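Local atomic coordinates of leucine aminopeptidase 1 (Caenorhabditis elegans, PDB entry 2HC9), a protein that releases N-terminal amino acids, preferably leucine, from peptides as a two-zinc aminopeptidase of the M17 family and probably serves in digestion. Residues A[118-121]-A[122-126]; A[164-167]-A[168-172]. The protein carries 1 engineered substitution. All blocks are in the same frame, centred on the assembly; numbering follows the deposited sequence.

Contact 1 (A[118-121]-A[122-126]); sequences PDVL and SHVAA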
ATOM      1  N   PRO A 118      17.384  40.871 -24.507  1.00 24.63           N
ATOM      2  CA  PRO A 118      16.216  40.086 -24.093  1.00 25.46           C
ATOM      3  C   PRO A 118      16.512  38.979 -23.070  1.00 21.32           C
ATOM      4  O   PRO A 118      15.578  38.479 -22.447  1.00 21.66           O
ATOM      5  CB  PRO A 118      15.732  39.461 -25.408  1.00 28.85           C
ATOM      6  CG  PRO A 118      16.331  40.308 -26.498  1.00 28.83           C
ATOM      7  CD  PRO A 118      17.681  40.662 -25.945  1.00 26.04           C
ATOM      8  N   ASP A 119      17.781  38.594 -22.919  1.00 17.96           N
ATOM      9  CA  ASP A 119      18.180  37.530 -21.992  1.00 19.18           C
ATOM     10  C   ASP A 119      18.567  38.027 -20.613  1.00 19.48           C
ATOM     11  O   ASP A 119      18.631  37.228 -19.684  1.00 16.74           O
ATOM     12  CB  ASP A 119      19.364  36.744 -22.539  1.00 16.29           C
ATOM     13  CG  ASP A 119      18.976  35.830 -23.721  1.00 22.97           C
ATOM     14  OD1 ASP A 119      17.766  35.662 -23.990  1.00 21.14           O
ATOM     15  OD2 ASP A 119      19.890  35.306 -24.380  1.00 23.87           O
ATOM     16  N   VAL A 120      18.889  39.318 -20.488  1.00 18.59           N
ATOM     17  CA  VAL A 120      19.560  39.808 -19.280  1.00 19.25           C
ATOM     18  C   VAL A 120      18.764  39.502 -18.006  1.00 17.25           C
ATOM     19  O   VAL A 120      19.328  38.992 -17.032  1.00 17.20           O
ATOM     20  CB  VAL A 120      19.860  41.322 -19.353  1.00 21.28           C
ATOM     21  CG1 VAL A 120      20.347  41.825 -17.973  1.00 16.58           C
ATOM     22  CG2 VAL A 120      20.910  41.587 -20.452  1.00 17.94           C
ATOM     23  N   LEU A 121      17.467  39.818 -17.999  1.00 16.60           N
ATOM     24  CA  LEU A 121      16.698  39.696 -16.758  1.00 17.68           C
ATOM     25  C   LEU A 121      16.659  38.241 -16.245  1.00 17.15           C
ATOM     26  O   LEU A 121      16.904  37.979 -15.072  1.00 16.31           O
ATOM     27  CB  LEU A 121      15.277  40.233 -16.969  1.00 19.60           C
ATOM     28  CG  LEU A 121      14.384  40.316 -15.731  1.00 17.61           C
ATOM     29  CD1 LEU A 121      13.410  41.467 -15.917  1.00 17.85           C
ATOM     30  CD2 LEU A 121      13.603  38.979 -15.458  1.00 17.92           C
ATOM     31  N   SER A 122      16.328  37.301 -17.130  1.00 17.95           N
ATOM     32  CA  SER A 122      16.240  35.887 -16.734  1.00 18.35           C
ATOM     33  C   SER A 122      17.596  35.348 -16.306  1.00 18.49           C
ATOM     34  O   SER A 122      17.683  34.534 -15.369  1.00 17.55           O
ATOM     35  CB  SER A 122      15.687  35.037 -17.887  1.00 18.93           C
ATOM     36  OG  SER A 122      16.580  35.091 -18.980  1.00 19.56           O
ATOM     37  N   HIS A 123      18.660  35.794 -16.995  1.00 15.24           N
ATOM     38  CA  HIS A 123      20.008  35.309 -16.687  1.00 15.51           C
ATOM     39  C   HIS A 123      20.468  35.822 -15.334  1.00 16.51           C
ATOM     40  O   HIS A 123      21.013  35.061 -14.523  1.00 17.10           O
ATOM     41  CB  HIS A 123      20.991  35.743 -17.783  1.00 15.31           C
ATOM     42  CG  HIS A 123      20.851  34.950 -19.051  1.00 16.35           C
ATOM     43  ND1 HIS A 123      21.862  34.845 -19.988  1.00 18.34           N
ATOM     44  CD2 HIS A 123      19.835  34.178 -19.511  1.00 17.33           C
ATOM     45  CE1 HIS A 123      21.456  34.083 -20.992  1.00 22.86           C
ATOM     46  NE2 HIS A 123      20.232  33.664 -20.728  1.00 18.31           N
ATOM     47  N   VAL A 124      20.258  37.114 -15.087  1.00 15.80           N
ATOM     48  CA  VAL A 124      20.568  37.682 -13.766  1.00 14.77           C
ATOM     49  C   VAL A 124      19.800  36.930 -12.648  1.00 13.40           C
ATOM     50  O   VAL A 124      20.390  36.526 -11.647  1.00 16.35           O
ATOM     51  CB  VAL A 124      20.293  39.201 -13.729  1.00 17.43           C
ATOM     52  CG1 VAL A 124      20.347  39.737 -12.275  1.00 17.42           C
ATOM     53  CG2 VAL A 124      21.301  39.923 -14.618  1.00 18.01           C
ATOM     54  N   ALA A 125      18.499  36.722 -12.856  1.00 17.96           N
ATOM     55  CA  ALA A 125      17.674  36.067 -11.838  1.00 17.28           C
ATOM     56  C   ALA A 125      18.218  34.662 -11.563  1.00 18.55           C
ATOM     57  O   ALA A 125      18.344  34.246 -10.398  1.00 17.64           O
ATOM     58  CB  ALA A 125      16.232  35.988 -12.299  1.00 21.66           C
ATOM     59  N   ALA A 126      18.535  33.933 -12.637  1.00 19.01           N
ATOM     60  CA  ALA A 126      19.059  32.570 -12.496  1.00 17.14           C
ATOM     61  C   ALA A 126      20.331  32.558 -11.647  1.00 18.15           C
ATOM     62  O   ALA A 126      20.508  31.652 -10.825  1.00 17.02           O
ATOM     63  CB  ALA A 126      19.339  31.936 -13.868  1.00 17.63           C
TER
HETATM   64  O   HOH W   1      15.364  37.570 -19.892  1.00 19.96           O
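D119 and H123 meet one turn apart in the N-terminal part of helix 120-128, the helix of a beta-alpha-beta unit whose strands are 108-114 and 145-151. The CB of D119 lies over one face of the H123 imidazole, 3.8 Å from the ring centroid and offset toward the rim, a CH-pi contact. With CG of H123 beside its backbone N (chi1 -75°), the ring swings back alongside the aspartate, and carboxylate and ring planes end 24° apart. Each polar end has its own partner: OD2 of D119 forms a salt bridge with K25, while NE2 of H123 hydrogen-bonds T88 O. Histidine suits the place because it offers a flat face and a polar nitrogen together. Replacing H123 with an alanine would probably deprive T88 O of its imidazole partner and take away the ring face on which D119 CB rests. H123 N is hydrogen-bonded to D119 O at 3.0 Å, and V124 N makes a nearly straight bond to V120 O (172°). S122 N donates to a water (2.9 Å) that is also hydrogen-bonded to P118 O. V120 CG1 and V124 CG2 pack side by side 4.0 Å apart, compact apolar branches that suit a buried helix face. V120 and L121 face helix 157-178, V124 packs on L113 of strand 108-114, and H123 touches A90 and I93 of helix 90-97.

Contact 2 (A[164-167]-A[168-172]); sequences TDLS and ESVRE
L166 and V170, one turn apart within helix 157-178, join their side chains through L166 CD1 and V170 CG2, 4.1 Å apart. Chi1 of 176° turns CG of L166 away from its backbone N; CG2 of V170 lies beside its own N, meets CD1 at an angle and rests 3.3 Å from L166 O. Both apolar branches suit this buried side of the helix. The same oxygen also accepts the backbone bond from V170 N, 2.8 Å long and nearly straight (167°). R171 lays its CG against S167 O, 3.3 Å away, before the chain bends at chi3 (71°) and carries the guanidinium to the backbone oxygens of F131 and T2; its long arm lets a helix residue reach them. The small serines suit close packing: S167 OG is bonded back to L163 O, which satisfies a buried hydroxyl within the helix, whereas S169 OG reaches E284 O. E168, bent at chi2, sends its carboxylate to K133 in a salt bridge. S167 and R171 pack on strand 3-8, S167 also meets A128 of helix 120-128, and L166 and S169 lie against P473 of helix 473-480.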
ATOM      1  N   THR A 164      19.306  44.558  -9.505  1.00 16.27           N
ATOM      2  CA  THR A 164      19.759  44.338  -8.134  1.00 15.61           C
ATOM      3  C   THR A 164      18.569  44.104  -7.190  1.00 14.24           C
ATOM      4  O   THR A 164      18.613  43.226  -6.322  1.00 16.94           O
ATOM      5  CB  THR A 164      20.599  45.559  -7.669  1.00 17.21           C
ATOM      6  OG1 THR A 164      21.710  45.703  -8.564  1.00 16.31           O
ATOM      7  CG2 THR A 164      21.110  45.387  -6.244  1.00 19.84           C
ATOM      8  N   ASP A 165      17.519  44.915  -7.351  1.00 14.60           N
ATOM      9  CA  ASP A 165      16.298  44.755  -6.560  1.00 16.68           C
ATOM     10  C   ASP A 165      15.599  43.439  -6.888  1.00 16.86           C
ATOM     11  O   ASP A 165      15.051  42.780  -5.993  1.00 15.92           O
ATOM     12  CB  ASP A 165      15.346  45.904  -6.835  1.00 14.82           C
ATOM     13  CG  ASP A 165      15.765  47.199  -6.139  1.00 19.96           C
ATOM     14  OD1 ASP A 165      16.495  47.138  -5.132  1.00 20.03           O
ATOM     15  OD2 ASP A 165      15.341  48.268  -6.602  1.00 19.78           O
ATOM     16  N   LEU A 166      15.600  43.068  -8.163  1.00 14.11           N
ATOM     17  CA  LEU A 166      15.004  41.786  -8.543  1.00 15.34           C
ATOM     18  C   LEU A 166      15.794  40.619  -7.937  1.00 16.28           C
ATOM     19  O   LEU A 166      15.201  39.678  -7.392  1.00 16.56           O
ATOM     20  CB  LEU A 166      14.957  41.642 -10.066  1.00 16.62           C
ATOM     21  CG  LEU A 166      14.431  40.275 -10.549  1.00 20.43           C
ATOM     22  CD1 LEU A 166      12.965  40.088 -10.113  1.00 17.48           C
ATOM     23  CD2 LEU A 166      14.590  40.178 -12.069  1.00 16.36           C
ATOM     24  N   SER A 167      17.121  40.690  -8.017  1.00 15.73           N
ATOM     25  CA  SER A 167      17.967  39.693  -7.362  1.00 16.27           C
ATOM     26  C   SER A 167      17.623  39.551  -5.887  1.00 16.98           C
ATOM     27  O   SER A 167      17.553  38.439  -5.369  1.00 16.26           O
ATOM     28  CB  SER A 167      19.454  40.037  -7.513  1.00 18.32           C
ATOM     29  OG  SER A 167      19.852  39.995  -8.874  1.00 18.60           O
ATOM     30  N   GLU A 168      17.436  40.677  -5.207  1.00 15.41           N
ATOM     31  CA  GLU A 168      17.057  40.647  -3.792  1.00 15.23           C
ATOM     32  C   GLU A 168      15.681  40.016  -3.616  1.00 17.19           C
ATOM     33  O   GLU A 168      15.481  39.206  -2.718  1.00 15.07           O
ATOM     34  CB  GLU A 168      17.106  42.062  -3.187  1.00 17.02           C
ATOM     35  CG  GLU A 168      16.527  42.173  -1.754  1.00 17.49           C
ATOM     36  CD  GLU A 168      17.390  41.511  -0.658  1.00 17.36           C
ATOM     37  OE1 GLU A 168      18.377  40.810  -0.940  1.00 17.51           O
ATOM     38  OE2 GLU A 168      17.056  41.686   0.530  1.00 19.14           O
ATOM     39  N   SER A 169      14.732  40.366  -4.480  1.00 15.63           N
ATOM     40  CA  SER A 169      13.365  39.838  -4.323  1.00 13.45           C
ATOM     41  C   SER A 169      13.378  38.315  -4.522  1.00 14.02           C
ATOM     42  O   SER A 169      12.705  37.578  -3.783  1.00 15.55           O
ATOM     43  CB  SER A 169      12.424  40.506  -5.323  1.00 18.80           C
ATOM     44  OG  SER A 169      11.959  41.754  -4.825  1.00 18.70           O
ATOM     45  N   VAL A 170      14.157  37.860  -5.504  1.00 12.94           N
ATOM     46  CA  VAL A 170      14.348  36.426  -5.782  1.00 14.25           C
ATOM     47  C   VAL A 170      14.944  35.727  -4.561  1.00 18.01           C
ATOM     48  O   VAL A 170      14.387  34.725  -4.056  1.00 14.00           O
ATOM     49  CB  VAL A 170      15.216  36.189  -7.068  1.00 16.64           C
ATOM     50  CG1 VAL A 170      15.643  34.710  -7.186  1.00 14.95           C
ATOM     51  CG2 VAL A 170      14.409  36.635  -8.334  1.00 15.54           C
ATOM     52  N   ARG A 171      16.052  36.271  -4.047  1.00 14.54           N
ATOM     53  CA  ARG A 171      16.710  35.643  -2.877  1.00 15.10           C
ATOM     54  C   ARG A 171      15.877  35.704  -1.600  1.00 12.79           C
ATOM     55  O   ARG A 171      15.935  34.785  -0.782  1.00 15.00           O
ATOM     56  CB  ARG A 171      18.097  36.246  -2.652  1.00 14.80           C
ATOM     57  CG  ARG A 171      19.041  35.944  -3.808  1.00 14.60           C
ATOM     58  CD  ARG A 171      20.388  36.666  -3.599  1.00 16.16           C
ATOM     59  NE  ARG A 171      21.185  36.075  -2.519  1.00 15.54           N
ATOM     60  CZ  ARG A 171      21.854  36.769  -1.592  1.00 21.57           C
ATOM     61  NH1 ARG A 171      21.800  38.116  -1.536  1.00 16.16           N
ATOM     62  NH2 ARG A 171      22.568  36.108  -0.692  1.00 15.93           N
ATOM     63  N   GLU A 172      15.111  36.779  -1.429  1.00 13.86           N
ATOM     64  CA  GLU A 172      14.187  36.882  -0.293  1.00 12.90           C
ATOM     65  C   GLU A 172      13.055  35.851  -0.355  1.00 14.61           C
ATOM     66  O   GLU A 172      12.731  35.211   0.648  1.00 13.87           O
ATOM     67  CB  GLU A 172      13.575  38.297  -0.217  1.00 13.87           C
ATOM     68  CG  GLU A 172      14.577  39.363   0.347  1.00 13.74           C
ATOM     69  CD  GLU A 172      14.845  39.123   1.817  1.00 13.09           C
ATOM     70  OE1 GLU A 172      14.023  39.591   2.636  1.00 18.40           O
ATOM     71  OE2 GLU A 172      15.813  38.391   2.145  1.00 16.32           O
TER

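Contacts 1 and 2 belong to two helices packed against each other; the centres of the two contacts are about 12 Å apart. L121 CG lies 3.7 Å from L166 CD2, and V124 CG1 lies 3.4 Å from S167 OG, where the small serine permits a close approach. All the touching residues of 118-126 are buried; 164-172 is more mixed, with T164, D165 and E168 partly exposed. Contact 1 lies in the N-terminal part of its helix, where a water serves a backbone N-H and an aspartate-histidine pair provides the distinctive chemistry. Contact 2 lies mid-helix, with an unbroken backbone ladder and polar side chains directed to several other parts of the chain. Both lie away from the zinc site.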